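Local coordinates for protein beta-glucosidase (Saccharopolyspora erythraea D, PDB 5M6G) that probably hydrolyses terminal, non-reducing beta-D-glucosyl residues with release of beta-D-glucose, as a member of glycosyl hydrolase family 3, at residues D61-Q66 / E364-A369; H232-G237 / T290-D295. All coordinates share one frame; numbering follows the deposited sequence.

Contact 1 (D61-Q66 / E364-A369); sequences DDKLGQ and ERIDDA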
# COMPACT_ATOMS: atom_id res chain seq x y z
N ASP A 61 8.65 -10.44 31.31
CA ASP A 61 9.21 -9.26 30.66
C ASP A 61 9.70 -9.56 29.25
O ASP A 61 9.55 -8.73 28.35
CB ASP A 61 10.34 -8.67 31.50
CG ASP A 61 9.83 -7.88 32.69
OD1 ASP A 61 8.61 -7.92 32.95
OD2 ASP A 61 10.63 -7.23 33.38
N ASP A 62 10.27 -10.76 29.03
CA ASP A 62 10.64 -11.13 27.66
C ASP A 62 9.40 -11.17 26.77
O ASP A 62 9.44 -10.70 25.62
CB ASP A 62 11.33 -12.50 27.63
CG ASP A 62 12.67 -12.52 28.39
OD1 ASP A 62 13.45 -11.56 28.26
OD2 ASP A 62 12.93 -13.52 29.10
N LYS A 63 8.31 -11.73 27.28
CA LYS A 63 7.09 -11.86 26.50
C LYS A 63 6.45 -10.51 26.21
O LYS A 63 5.92 -10.28 25.12
CB LYS A 63 6.09 -12.78 27.23
CG LYS A 63 6.53 -14.24 27.32
CD LYS A 63 5.53 -15.06 28.14
CE LYS A 63 6.08 -16.45 28.44
NZ LYS A 63 5.16 -17.16 29.39
N LEU A 64 6.49 -9.59 27.18
CA LEU A 64 5.95 -8.26 26.93
C LEU A 64 6.75 -7.55 25.85
O LEU A 64 6.17 -6.93 24.95
CB LEU A 64 5.95 -7.44 28.22
CG LEU A 64 5.14 -8.08 29.36
CD1 LEU A 64 5.30 -7.27 30.63
CD2 LEU A 64 3.65 -8.22 28.98
N GLY A 65 8.07 -7.66 25.92
CA GLY A 65 8.92 -7.05 24.90
C GLY A 65 8.57 -7.51 23.50
O GLY A 65 8.54 -6.70 22.57
N GLN A 66 8.31 -8.81 23.33
CA GLN A 66 8.02 -9.32 21.99
C GLN A 66 6.78 -8.68 21.39
O GLN A 66 6.65 -8.66 20.16
CB GLN A 66 7.84 -10.84 21.99
CG GLN A 66 9.11 -11.64 22.14
CD GLN A 66 10.08 -11.38 21.01
OE1 GLN A 66 9.78 -11.66 19.84
NE2 GLN A 66 11.25 -10.85 21.35
N GLU A 364 -2.84 -16.04 29.60
CA GLU A 364 -2.92 -16.76 28.33
C GLU A 364 -2.96 -15.80 27.14
O GLU A 364 -2.58 -16.20 26.03
CB GLU A 364 -4.14 -17.67 28.32
CG GLU A 364 -5.47 -16.95 28.21
CD GLU A 364 -6.62 -17.89 27.89
OE1 GLU A 364 -7.05 -17.93 26.71
OE2 GLU A 364 -7.07 -18.59 28.82
N ARG A 365 -3.40 -14.56 27.35
CA ARG A 365 -3.48 -13.60 26.26
C ARG A 365 -2.07 -13.20 25.83
O ARG A 365 -1.77 -13.14 24.63
CB ARG A 365 -4.33 -12.40 26.71
CG ARG A 365 -4.64 -11.30 25.66
CD ARG A 365 -5.53 -11.75 24.48
NE ARG A 365 -4.78 -12.39 23.40
CZ ARG A 365 -3.98 -11.74 22.56
NH1 ARG A 365 -3.82 -10.42 22.68
NH2 ARG A 365 -3.33 -12.40 21.61
N ILE A 366 -1.18 -12.98 26.80
CA ILE A 366 0.22 -12.70 26.50
C ILE A 366 0.86 -13.90 25.80
O ILE A 366 1.67 -13.74 24.88
CB ILE A 366 0.98 -12.32 27.78
CG1 ILE A 366 0.34 -11.13 28.48
CG2 ILE A 366 2.47 -12.08 27.48
CD1 ILE A 366 0.19 -9.88 27.61
N ASP A 367 0.53 -15.11 26.26
CA ASP A 367 1.12 -16.30 25.65
C ASP A 367 0.60 -16.51 24.23
O ASP A 367 1.36 -16.91 23.34
CB ASP A 367 0.82 -17.54 26.50
CG ASP A 367 1.68 -17.62 27.76
OD1 ASP A 367 2.65 -16.85 27.88
OD2 ASP A 367 1.37 -18.48 28.62
N ASP A 368 -0.69 -16.25 24.01
CA ASP A 368 -1.22 -16.34 22.66
C ASP A 368 -0.50 -15.37 21.72
O ASP A 368 -0.10 -15.74 20.61
CB ASP A 368 -2.73 -16.09 22.67
CG ASP A 368 -3.30 -15.91 21.28
OD1 ASP A 368 -3.29 -16.90 20.52
OD2 ASP A 368 -3.76 -14.80 20.96
N ALA A 369 -0.32 -14.12 22.16
CA ALA A 369 0.36 -13.15 21.31
C ALA A 369 1.79 -13.58 21.03
O ALA A 369 2.27 -13.48 19.89
CB ALA A 369 0.34 -11.77 21.97

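Contact 2 (H232-G237 / T290-D295); sequences HYVGDG and TYLVND. With SOR (sorbitol), chain L.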
# COMPACT_ATOMS: atom_id res chain seq x y z
N HIS A 232 -6.79 -2.88 6.02
CA HIS A 232 -6.85 -2.78 7.48
C HIS A 232 -8.16 -3.42 7.96
O HIS A 232 -9.25 -3.08 7.48
CB HIS A 232 -6.78 -1.32 7.94
CG HIS A 232 -5.68 -0.53 7.30
ND1 HIS A 232 -5.78 0.00 6.03
CD2 HIS A 232 -4.46 -0.18 7.76
CE1 HIS A 232 -4.66 0.65 5.74
NE2 HIS A 232 -3.85 0.56 6.77
N TYR A 233 -8.04 -4.34 8.90
CA TYR A 233 -9.16 -5.13 9.41
C TYR A 233 -10.01 -4.34 10.41
O TYR A 233 -9.49 -3.94 11.44
CB TYR A 233 -8.61 -6.41 10.08
CG TYR A 233 -9.69 -7.36 10.53
CD1 TYR A 233 -10.20 -8.31 9.66
CD2 TYR A 233 -10.23 -7.28 11.81
CE1 TYR A 233 -11.23 -9.17 10.06
CE2 TYR A 233 -11.26 -8.14 12.22
CZ TYR A 233 -11.74 -9.09 11.33
OH TYR A 233 -12.74 -9.96 11.69
N VAL A 234 -11.30 -4.10 10.14
CA VAL A 234 -11.99 -4.42 8.88
C VAL A 234 -13.00 -3.30 8.63
O VAL A 234 -13.53 -2.71 9.58
CB VAL A 234 -12.67 -5.82 8.92
CG1 VAL A 234 -13.61 -5.95 10.13
CG2 VAL A 234 -13.42 -6.12 7.61
N GLY A 235 -13.24 -2.99 7.36
CA GLY A 235 -14.18 -1.95 7.00
C GLY A 235 -13.58 -0.59 6.76
O GLY A 235 -14.32 0.41 6.74
N ASP A 236 -12.25 -0.49 6.59
CA ASP A 236 -11.63 0.82 6.42
C ASP A 236 -12.16 1.53 5.17
O ASP A 236 -12.22 2.77 5.15
CB ASP A 236 -10.10 0.68 6.40
CG ASP A 236 -9.60 -0.38 5.42
OD1 ASP A 236 -10.38 -1.23 4.96
OD2 ASP A 236 -8.39 -0.37 5.12
N GLY A 237 -12.58 0.79 4.14
CA GLY A 237 -13.14 1.40 2.94
C GLY A 237 -14.61 1.77 3.04
O GLY A 237 -15.19 2.32 2.09
N THR A 290 -13.21 -6.90 20.63
CA THR A 290 -13.01 -8.32 20.90
C THR A 290 -13.79 -9.18 19.91
O THR A 290 -13.29 -10.22 19.45
CB THR A 290 -13.42 -8.63 22.34
OG1 THR A 290 -12.75 -7.73 23.23
CG2 THR A 290 -13.03 -10.05 22.71
N TYR A 291 -15.00 -8.75 19.56
CA TYR A 291 -15.82 -9.55 18.66
C TYR A 291 -15.15 -9.69 17.29
O TYR A 291 -14.95 -10.80 16.79
CB TYR A 291 -17.23 -8.95 18.52
CG TYR A 291 -18.08 -9.68 17.51
CD1 TYR A 291 -18.44 -11.01 17.72
CD2 TYR A 291 -18.50 -9.06 16.34
CE1 TYR A 291 -19.20 -11.70 16.80
CE2 TYR A 291 -19.27 -9.74 15.40
CZ TYR A 291 -19.62 -11.06 15.64
OH TYR A 291 -20.38 -11.75 14.73
N LEU A 292 -14.78 -8.57 16.67
CA LEU A 292 -14.26 -8.67 15.31
C LEU A 292 -12.85 -9.25 15.29
O LEU A 292 -12.53 -10.06 14.41
CB LEU A 292 -14.30 -7.30 14.61
CG LEU A 292 -15.70 -6.80 14.27
CD1 LEU A 292 -15.64 -5.48 13.51
CD2 LEU A 292 -16.46 -7.84 13.45
N VAL A 293 -12.01 -8.89 16.25
CA VAL A 293 -10.61 -9.32 16.21
C VAL A 293 -10.45 -10.71 16.80
O VAL A 293 -9.84 -11.60 16.18
CB VAL A 293 -9.70 -8.30 16.93
CG1 VAL A 293 -8.26 -8.79 16.94
CG2 VAL A 293 -9.78 -6.95 16.27
N ASN A 294 -10.97 -10.94 18.00
CA ASN A 294 -10.79 -12.27 18.58
C ASN A 294 -11.84 -13.25 18.07
O ASN A 294 -11.50 -14.34 17.59
CB ASN A 294 -10.82 -12.22 20.10
CG ASN A 294 -10.56 -13.58 20.71
OD1 ASN A 294 -9.41 -14.01 20.84
ND2 ASN A 294 -11.64 -14.29 21.06
N ASP A 295 -13.12 -12.88 18.15
CA ASP A 295 -14.16 -13.86 17.87
C ASP A 295 -14.25 -14.16 16.38
O ASP A 295 -14.31 -15.33 15.98
CB ASP A 295 -15.51 -13.36 18.40
CG ASP A 295 -15.55 -13.32 19.93
OD1 ASP A 295 -14.58 -13.79 20.57
OD2 ASP A 295 -16.54 -12.82 20.48
C1 SOR L . -1.03 1.75 7.43
C2 SOR L . 0.48 1.89 7.48
C3 SOR L . 0.84 2.86 8.60
C4 SOR L . 2.30 3.32 8.48
C5 SOR L . 2.56 4.66 9.18
C6 SOR L . 3.91 5.18 8.69
O1 SOR L . -1.44 1.33 6.15
O2 SOR L . 1.07 0.62 7.73
O3 SOR L . 0.65 2.22 9.83
O4 SOR L . 3.15 2.33 9.02
O5 SOR L . 1.54 5.61 8.91
O6 SOR L . 4.03 6.56 8.97

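Contact 1 (D61-Q66 / E364-A369)
Ile366 lays its CG2 methyl against the root of the Lys63 side chain, where CB of Lys63 lies 3.7 Å from CG2 of Ile366. This is the closest apolar approach between the two segments, whose axes pass at 9.6 Å with a crossing angle of 56°. Such a separation lets side chains, rather than backbones, make the contact. The second branch of Ile366 runs toward Leu64: CD1 of Ile366 stands 4.1 Å from CD2 of Leu64, and the two side chains meet aslant. Having CG1 anti to its carbonyl carbon (chi1 -57°) sends the two branches of Ile366 to different neighbours.

Beyond this apolar patch, farther along the Lys63 side chain, the contact turns ionic. The Lys63 chain is extended beyond CG and carries its ammonium group past Ile366 to Asp367. NZ of Lys63 donates to OD1 of Asp367 at 2.9 Å, reaching the oxygen on its syn side and 20° out of the carboxylate plane. CD and CE of Lys63 also lie near OD1, so the aliphatic chain passes alongside the carboxylate oxygen that its end grips. OD2 of Asp367 lies 4.1 Å from NZ of Lys63, so the salt bridge runs through OD1.

Asn370, the residue that follows 364-369, donates through its ND2 to the carbonyl oxygens of both Lys63 and Ile366, joining the two backbones. Leu64 and Ile366 both continue onto Leu352 of helix 345-357, so helices 60-66, 345-357 and 363-379 pack together at the periphery of the TIM-barrel-like N-terminal domain, where helix 60-66 leads into strand 68-71 of the parallel sheet.

Contact 2 (H232-G237 / T290-D295)
Val234 and Leu292 meet at about a right angle, CG1 of Val234 lying 4.0 Å from CD1 of Leu292, in the N-terminal, TIM-barrel-clan domain, where the end of strand 229-233 and the loop beyond it pack on the start of helix 290-300. Beside them the edge of the Tyr233 ring enters, CE2 of Tyr233 4.0 Å from CB of Leu292, while CB of Val234 lies over the rim of one face of the ring. Phe263 meets the same ring edge-to-face. The Tyr233 ring swings away from its own backbone N (chi1 -175°), taking OH to the helix, where it donates to the carbonyl O of Leu292 at 2.7 Å from above the carbonyl plane. The pi-type turn at 291-295 lets Thr290 O accept from both Asn294 N and Asp295 N.

On the pocket side, NE2 of His232 and O1 of sorbitol share a hydrogen bond of 2.6 Å. Asp236 OD2 accepts from both the backbone N and ND1 of His232, fixing the ring's rotation. A leucine in place of His232 would probably leave OD2 without its ring donor and sorbitol O1 without this partner. ND1 of His232 lies 2.8 Å from Asp236 OD2, close to the ring plane.

Both contacts lie in the N-terminal family 3 domain, and both segments of contact 2 fall in the stretch of chain between the two segments of contact 1. Their centres are 21 Å apart and their nearest atoms about 6 Å apart, so they do not touch. Contact 1 joins peripheral helices away from the sorbitol pocket and the magnesium sites, its centre about 29 Å from the centre of the chain. Contact 2 is buried, about 18 Å from that centre, and reaches the sorbitol pocket, where Lys231, the residue before 232-237, also bonds the ligand together with Asp129, Arg192 and Asp310. The side chain of Asp310 is about 10 Å from that of Tyr233.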